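PDB 3IWA: FAD-dependent pyridine nucleotide-disulphide oxidoreductase, which probably uses a flavin cofactor to pass electrons from a reduced pyridine nucleotide to a disulphide or another acceptor. Local coordinates for residues A[90-95]-A[112-117]; A[162-167]-A[251-256]. All blocks are in the same frame, centred on the assembly; numbering follows the deposited sequence.

Contact 1. Residues A[90-95]-A[112-117]; sequences HAIDRA and LKYDKL
Tyr114, Ile92 and Leu117 account for most of the 148 Å² buried between 90-95 and 112-117. The Tyr114 ring stands with CG between the backbone N and the carbonyl carbon (chi1 71°); its CA-CB bond points neither toward nor away from 90-95, and the length of the side chain brings the phenol across. Its hydroxyl is what arrives: Tyr114 OH lies 3.8 Å from Ile92 CG2 and also 3.8 Å from Arg94 CA, and the two side chains of Tyr114 and Ile92 meet at about a right angle. Leu117 CB sits over one face of the same ring, 3.9 Å above its plane and displaced toward the rim. Two sheets come together here: the antiparallel three-stranded one containing 87-93 and 109-113, and the parallel one containing 116-119, as in the FAD-binding domain of this reductase family. Leu117 and Ile92 reach for each other tip to tip: with CG anti to the backbone N (chi1 -174°), Leu117 sends CD2 out to meet Ile92 CD1 at 3.4 Å, a tight carbon pair. Val7 and Ile289, on neighbouring strands of the parallel sheet, touch both Tyr114 and Leu117.

Contact 2. Residues A[162-167]-A[251-256]; sequences AVIVGG and ILAAGV
Val165 bonds to the segment 251-256 through both its backbone N and its backbone O. Val165 N donates to Ile251 O over 2.8 Å with the donor nearly in line with the carbonyl (C=O...N 172°), and Val165 O accepts from Ala253 N at 2.9 Å. Ile251 also donates, from its N to Val163 O at 2.9 Å, so that it bonds to the residues on both sides of Ile164. Ile164 pairs with Ile251, and Val165 with Leu252, in parallel register. On one face the two isoleucines lie side by side, pointing the same way, with Ile164 CG1 3.9 Å from Ile251 CB; on the other, Val165 CG2 comes within 4.2 Å of Leu252 CD2. Past the strand ends, Gly166 CA makes a CA-H...O contact of 3.3 Å with Ala253 O, an approach that leaves no room for a CB. Further out, strand 185-189 bonds to the other edge of 161-165, while helix 169-182 covers Ile164 and Ala253. Gly166 opens a GxGxxG pattern between strand and helix, consistent with a Rossmann-type nucleotide-binding turn. The chemistry is consistent with the strand leading into this turn being held in register by main-chain bonds, with apolar packing on both faces.

Both contacts are largely buried, yet the centre of contact 1 lies about 28 Å, and that of contact 2 about 13 Å, from the centre of the chain, and the two centres are 35 Å apart with no touch between them. Contact 1 joins two different sheets through van der Waals contacts made mainly by side chains, without a hydrogen bond between the segments; contact 2 joins adjacent strands of one parallel sheet through three backbone hydrogen bonds and buries 317 Å², about twice as much. They share no strand. Charged residues border contact 1 at its exposed margin, whereas the touching residues of contact 2 are aliphatic or glycine, even where Ala254 reaches the surface.

Contact 1. Residues A[90-95]-A[112-117]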
ATOM      1  N   HIS A  90      -1.744 -18.826  39.180  1.00 54.20           N
ATOM      2  CA  HIS A  90      -2.774 -19.790  39.577  1.00 53.95           C
ATOM      3  C   HIS A  90      -4.106 -19.088  39.665  1.00 52.73           C
ATOM      4  O   HIS A  90      -5.120 -19.652  39.276  1.00 52.52           O
ATOM      5  CB  HIS A  90      -2.406 -20.468  40.910  1.00 54.46           C
ATOM      6  CG  HIS A  90      -3.553 -21.146  41.596  1.00 57.04           C
ATOM      7  ND1 HIS A  90      -4.182 -20.602  42.698  1.00 58.92           N
ATOM      8  CD2 HIS A  90      -4.179 -22.324  41.347  1.00 59.15           C
ATOM      9  CE1 HIS A  90      -5.158 -21.402  43.085  1.00 59.32           C
ATOM     10  NE2 HIS A  90      -5.177 -22.456  42.284  1.00 59.59           N
ATOM     11  N   ALA A  91      -4.097 -17.854  40.148  1.00 51.55           N
ATOM     12  CA  ALA A  91      -5.325 -17.101  40.323  1.00 51.73           C
ATOM     13  C   ALA A  91      -5.031 -15.624  40.358  1.00 51.65           C
ATOM     14  O   ALA A  91      -3.945 -15.222  40.748  1.00 52.52           O
ATOM     15  CB  ALA A  91      -6.038 -17.504  41.629  1.00 51.49           C
ATOM     16  N   ILE A  92      -6.019 -14.833  39.966  1.00 51.61           N
ATOM     17  CA  ILE A  92      -5.945 -13.394  40.055  1.00 51.62           C
ATOM     18  C   ILE A  92      -6.988 -12.909  41.042  1.00 52.11           C
ATOM     19  O   ILE A  92      -8.148 -13.252  40.921  1.00 51.99           O
ATOM     20  CB  ILE A  92      -6.189 -12.734  38.687  1.00 51.38           C
ATOM     21  CG1 ILE A  92      -5.045 -13.086  37.738  1.00 50.94           C
ATOM     22  CG2 ILE A  92      -6.302 -11.197  38.830  1.00 50.12           C
ATOM     23  CD1 ILE A  92      -5.265 -12.639  36.353  1.00 49.06           C
ATOM     24  N   ASP A  93      -6.576 -12.101  42.012  1.00 52.86           N
ATOM     25  CA  ASP A  93      -7.538 -11.450  42.892  1.00 53.67           C
ATOM     26  C   ASP A  93      -7.531  -9.993  42.527  1.00 53.54           C
ATOM     27  O   ASP A  93      -6.614  -9.259  42.870  1.00 53.77           O
ATOM     28  CB  ASP A  93      -7.189 -11.660  44.371  1.00 54.15           C
ATOM     29  CG  ASP A  93      -8.275 -11.137  45.324  1.00 55.54           C
ATOM     30  OD1 ASP A  93      -9.194 -10.413  44.879  1.00 56.47           O
ATOM     31  OD2 ASP A  93      -8.190 -11.441  46.538  1.00 58.68           O
ATOM     32  N   ARG A  94      -8.585  -9.598  41.833  1.00 53.89           N
ATOM     33  CA  ARG A  94      -8.712  -8.251  41.293  0.50 53.82           C
ATOM     34  C   ARG A  94      -8.913  -7.179  42.359  1.00 54.19           C
ATOM     35  O   ARG A  94      -8.277  -6.117  42.300  1.00 54.37           O
ATOM     36  CB  ARG A  94      -9.863  -8.215  40.301  0.50 53.51           C
ATOM     37  CG  ARG A  94      -9.526  -8.939  39.036  0.50 52.65           C
ATOM     38  CD  ARG A  94     -10.771  -9.318  38.333  0.50 51.19           C
ATOM     39  NE  ARG A  94     -11.590  -8.152  38.079  0.50 50.11           N
ATOM     40  CZ  ARG A  94     -12.871  -8.215  37.763  0.50 49.79           C
ATOM     41  NH1 ARG A  94     -13.467  -9.394  37.674  0.50 50.02           N
ATOM     42  NH2 ARG A  94     -13.553  -7.108  37.535  0.50 50.33           N
ATOM     43  N   ALA A  95      -9.792  -7.444  43.327  1.00 54.62           N
ATOM     44  CA  ALA A  95     -10.044  -6.478  44.418  1.00 54.96           C
ATOM     45  C   ALA A  95      -8.757  -6.196  45.211  1.00 55.12           C
ATOM     46  O   ALA A  95      -8.422  -5.031  45.494  1.00 55.62           O
ATOM     47  CB  ALA A  95     -11.155  -6.980  45.346  1.00 54.84           C
ATOM     48  N   LEU A 112       2.343 -12.272  44.268  1.00 59.66           N
ATOM     49  CA  LEU A 112       2.852 -11.016  43.721  1.00 57.29           C
ATOM     50  C   LEU A 112       1.778  -9.970  43.898  1.00 56.14           C
ATOM     51  O   LEU A 112       0.599 -10.282  43.773  1.00 55.76           O
ATOM     52  CB  LEU A 112       3.136 -11.161  42.229  1.00 57.02           C
ATOM     53  CG  LEU A 112       4.186 -12.169  41.759  1.00 55.40           C
ATOM     54  CD1 LEU A 112       4.209 -12.189  40.232  1.00 51.31           C
ATOM     55  CD2 LEU A 112       5.578 -11.835  42.336  1.00 53.20           C
ATOM     56  N   LYS A 113       2.178  -8.733  44.167  1.00 54.88           N
ATOM     57  CA  LYS A 113       1.233  -7.621  44.191  1.00 54.64           C
ATOM     58  C   LYS A 113       1.424  -6.725  42.956  1.00 53.16           C
ATOM     59  O   LYS A 113       2.552  -6.563  42.448  1.00 53.24           O
ATOM     60  CB  LYS A 113       1.353  -6.817  45.493  1.00 55.15           C
ATOM     61  CG  LYS A 113      -0.018  -6.450  46.101  1.00 57.98           C
ATOM     62  CD  LYS A 113      -0.495  -5.063  45.682  1.00 61.51           C
ATOM     63  CE  LYS A 113      -1.866  -4.727  46.265  1.00 63.19           C
ATOM     64  NZ  LYS A 113      -2.367  -3.396  45.777  1.00 64.34           N
ATOM     65  N   TYR A 114       0.327  -6.154  42.464  1.00 50.71           N
ATOM     66  CA  TYR A 114       0.420  -5.372  41.253  1.00 49.13           C
ATOM     67  C   TYR A 114      -0.392  -4.104  41.330  1.00 48.21           C
ATOM     68  O   TYR A 114      -1.410  -4.046  42.010  1.00 47.42           O
ATOM     69  CB  TYR A 114       0.023  -6.207  40.019  1.00 48.77           C
ATOM     70  CG  TYR A 114      -1.449  -6.548  39.900  1.00 45.85           C
ATOM     71  CD1 TYR A 114      -2.358  -5.638  39.394  1.00 44.13           C
ATOM     72  CD2 TYR A 114      -1.918  -7.796  40.275  1.00 45.48           C
ATOM     73  CE1 TYR A 114      -3.707  -5.960  39.280  1.00 44.30           C
ATOM     74  CE2 TYR A 114      -3.242  -8.129  40.152  1.00 44.21           C
ATOM     75  CZ  TYR A 114      -4.129  -7.216  39.655  1.00 44.12           C
ATOM     76  OH  TYR A 114      -5.450  -7.569  39.550  1.00 46.72           O
ATOM     77  N   ASP A 115       0.102  -3.094  40.622  1.00 47.49           N
ATOM     78  CA  ASP A 115      -0.673  -1.893  40.306  1.00 47.51           C
ATOM     79  C   ASP A 115      -1.405  -2.070  38.976  1.00 46.31           C
ATOM     80  O   ASP A 115      -2.515  -1.588  38.821  1.00 46.36           O
ATOM     81  CB  ASP A 115       0.258  -0.689  40.206  1.00 48.26           C
ATOM     82  CG  ASP A 115       0.977  -0.405  41.522  1.00 49.84           C
ATOM     83  OD1 ASP A 115       0.340   0.287  42.331  1.00 52.91           O
ATOM     84  OD2 ASP A 115       2.148  -0.866  41.730  1.00 45.88           O
ATOM     85  N   LYS A 116      -0.753  -2.733  38.014  1.00 44.51           N
ATOM     86  CA  LYS A 116      -1.355  -3.017  36.733  1.00 43.30           C
ATOM     87  C   LYS A 116      -0.925  -4.402  36.320  1.00 41.56           C
ATOM     88  O   LYS A 116       0.185  -4.793  36.585  1.00 40.79           O
ATOM     89  CB  LYS A 116      -0.907  -2.008  35.663  1.00 43.39           C
ATOM     90  CG  LYS A 116      -1.227  -0.544  35.929  1.00 42.66           C
ATOM     91  CD  LYS A 116      -2.691  -0.233  35.906  1.00 43.84           C
ATOM     92  CE  LYS A 116      -2.943   1.174  36.463  1.00 45.36           C
ATOM     93  NZ  LYS A 116      -4.410   1.523  36.480  1.00 47.14           N
ATOM     94  N   LEU A 117      -1.819  -5.122  35.668  1.00 40.03           N
ATOM     95  CA  LEU A 117      -1.537  -6.465  35.146  1.00 39.55           C
ATOM     96  C   LEU A 117      -1.705  -6.523  33.618  1.00 38.34           C
ATOM     97  O   LEU A 117      -2.616  -5.920  33.046  1.00 36.83           O
ATOM     98  CB  LEU A 117      -2.499  -7.463  35.788  1.00 39.08           C
ATOM     99  CG  LEU A 117      -2.350  -8.971  35.550  1.00 39.35           C
ATOM    100  CD1 LEU A 117      -0.973  -9.540  35.983  1.00 40.09           C
ATOM    101  CD2 LEU A 117      -3.487  -9.697  36.271  1.00 36.96           C
TER

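Contact 2. Residues A[162-167]-A[251-256]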
ATOM      1  N   ALA A 162       5.717 -36.362   7.750  1.00 46.91           N
ATOM      2  CA  ALA A 162       4.938 -35.339   8.444  1.00 45.22           C
ATOM      3  C   ALA A 162       3.541 -35.239   7.839  1.00 43.69           C
ATOM      4  O   ALA A 162       3.397 -35.115   6.629  1.00 42.16           O
ATOM      5  CB  ALA A 162       5.629 -33.991   8.380  1.00 44.71           C
ATOM      6  N   VAL A 163       2.523 -35.298   8.696  1.00 41.95           N
ATOM      7  CA  VAL A 163       1.182 -34.936   8.287  1.00 41.65           C
ATOM      8  C   VAL A 163       0.740 -33.640   8.999  1.00 40.89           C
ATOM      9  O   VAL A 163       0.822 -33.541  10.219  1.00 40.89           O
ATOM     10  CB  VAL A 163       0.195 -36.074   8.579  1.00 41.67           C
ATOM     11  CG1 VAL A 163      -1.275 -35.564   8.457  1.00 39.23           C
ATOM     12  CG2 VAL A 163       0.526 -37.260   7.642  1.00 40.89           C
ATOM     13  N   ILE A 164       0.304 -32.647   8.225  1.00 40.12           N
ATOM     14  CA  ILE A 164      -0.163 -31.383   8.785  1.00 38.43           C
ATOM     15  C   ILE A 164      -1.673 -31.414   8.783  1.00 37.67           C
ATOM     16  O   ILE A 164      -2.289 -31.558   7.749  1.00 37.60           O
ATOM     17  CB  ILE A 164       0.382 -30.152   7.981  1.00 38.89           C
ATOM     18  CG1 ILE A 164       1.871 -29.896   8.287  1.00 39.27           C
ATOM     19  CG2 ILE A 164      -0.375 -28.888   8.357  1.00 35.97           C
ATOM     20  CD1 ILE A 164       2.806 -30.078   7.176  1.00 43.85           C
ATOM     21  N   VAL A 165      -2.269 -31.312   9.960  1.00 37.88           N
ATOM     22  CA  VAL A 165      -3.712 -31.260  10.119  1.00 37.73           C
ATOM     23  C   VAL A 165      -4.160 -29.792  10.183  1.00 38.35           C
ATOM     24  O   VAL A 165      -3.987 -29.117  11.227  1.00 37.63           O
ATOM     25  CB  VAL A 165      -4.181 -31.977  11.402  1.00 37.95           C
ATOM     26  CG1 VAL A 165      -5.747 -31.931  11.480  1.00 36.89           C
ATOM     27  CG2 VAL A 165      -3.627 -33.426  11.460  1.00 37.03           C
ATOM     28  N   GLY A 166      -4.716 -29.322   9.062  1.00 38.59           N
ATOM     29  CA  GLY A 166      -5.074 -27.928   8.859  1.00 38.74           C
ATOM     30  C   GLY A 166      -4.287 -27.266   7.731  1.00 39.11           C
ATOM     31  O   GLY A 166      -3.071 -27.252   7.761  1.00 39.73           O
ATOM     32  N   GLY A 167      -4.988 -26.687   6.746  1.00 39.07           N
ATOM     33  CA  GLY A 167      -4.358 -25.998   5.607  1.00 38.54           C
ATOM     34  C   GLY A 167      -4.563 -24.489   5.670  1.00 38.77           C
ATOM     35  O   GLY A 167      -4.829 -23.847   4.670  1.00 37.81           O
ATOM     36  N   ILE A 251       1.468 -32.384  12.835  1.00 43.37           N
ATOM     37  CA  ILE A 251       1.346 -30.991  13.238  1.00 43.08           C
ATOM     38  C   ILE A 251      -0.140 -30.642  13.342  1.00 42.63           C
ATOM     39  O   ILE A 251      -0.886 -30.821  12.390  1.00 41.92           O
ATOM     40  CB  ILE A 251       2.028 -30.075  12.212  1.00 43.65           C
ATOM     41  CG1 ILE A 251       3.478 -30.511  11.953  1.00 44.77           C
ATOM     42  CG2 ILE A 251       2.037 -28.656  12.678  1.00 43.99           C
ATOM     43  CD1 ILE A 251       4.392 -30.299  13.129  1.00 45.31           C
ATOM     44  N   LEU A 252      -0.570 -30.202  14.515  1.00 42.43           N
ATOM     45  CA  LEU A 252      -1.916 -29.677  14.706  1.00 43.05           C
ATOM     46  C   LEU A 252      -1.920 -28.154  14.437  1.00 43.06           C
ATOM     47  O   LEU A 252      -1.334 -27.373  15.196  1.00 43.02           O
ATOM     48  CB  LEU A 252      -2.437 -29.975  16.123  1.00 43.19           C
ATOM     49  CG  LEU A 252      -2.538 -31.445  16.554  1.00 43.28           C
ATOM     50  CD1 LEU A 252      -3.270 -31.525  17.885  1.00 45.53           C
ATOM     51  CD2 LEU A 252      -3.217 -32.343  15.527  1.00 41.63           C
ATOM     52  N   ALA A 253      -2.570 -27.774  13.340  1.00 42.94           N
ATOM     53  CA  ALA A 253      -2.642 -26.404  12.843  1.00 42.87           C
ATOM     54  C   ALA A 253      -4.058 -26.203  12.349  1.00 43.52           C
ATOM     55  O   ALA A 253      -4.276 -25.742  11.239  1.00 43.12           O
ATOM     56  CB  ALA A 253      -1.667 -26.198  11.683  1.00 41.59           C
ATOM     57  N   ALA A 254      -5.019 -26.561  13.177  1.00 44.74           N
ATOM     58  CA  ALA A 254      -6.415 -26.531  12.773  1.00 46.32           C
ATOM     59  C   ALA A 254      -7.167 -25.477  13.542  1.00 47.47           C
ATOM     60  O   ALA A 254      -8.348 -25.651  13.833  1.00 47.81           O
ATOM     61  CB  ALA A 254      -7.071 -27.908  12.987  1.00 45.98           C
ATOM     62  N   GLY A 255      -6.495 -24.387  13.876  1.00 48.97           N
ATOM     63  CA  GLY A 255      -7.171 -23.291  14.563  1.00 50.26           C
ATOM     64  C   GLY A 255      -7.071 -23.394  16.082  1.00 51.53           C
ATOM     65  O   GLY A 255      -6.763 -24.453  16.645  1.00 52.19           O
ATOM     66  N   VAL A 256      -7.369 -22.284  16.738  1.00 52.07           N
ATOM     67  CA  VAL A 256      -6.997 -22.076  18.114  1.00 52.32           C
ATOM     68  C   VAL A 256      -8.146 -21.527  18.917  1.00 52.45           C
ATOM     69  O   VAL A 256      -9.102 -20.993  18.361  1.00 53.01           O
ATOM     70  CB  VAL A 256      -5.828 -21.086  18.188  1.00 52.91           C
ATOM     71  CG1 VAL A 256      -4.651 -21.592  17.315  1.00 52.73           C
ATOM     72  CG2 VAL A 256      -6.276 -19.654  17.765  1.00 52.51           C
TER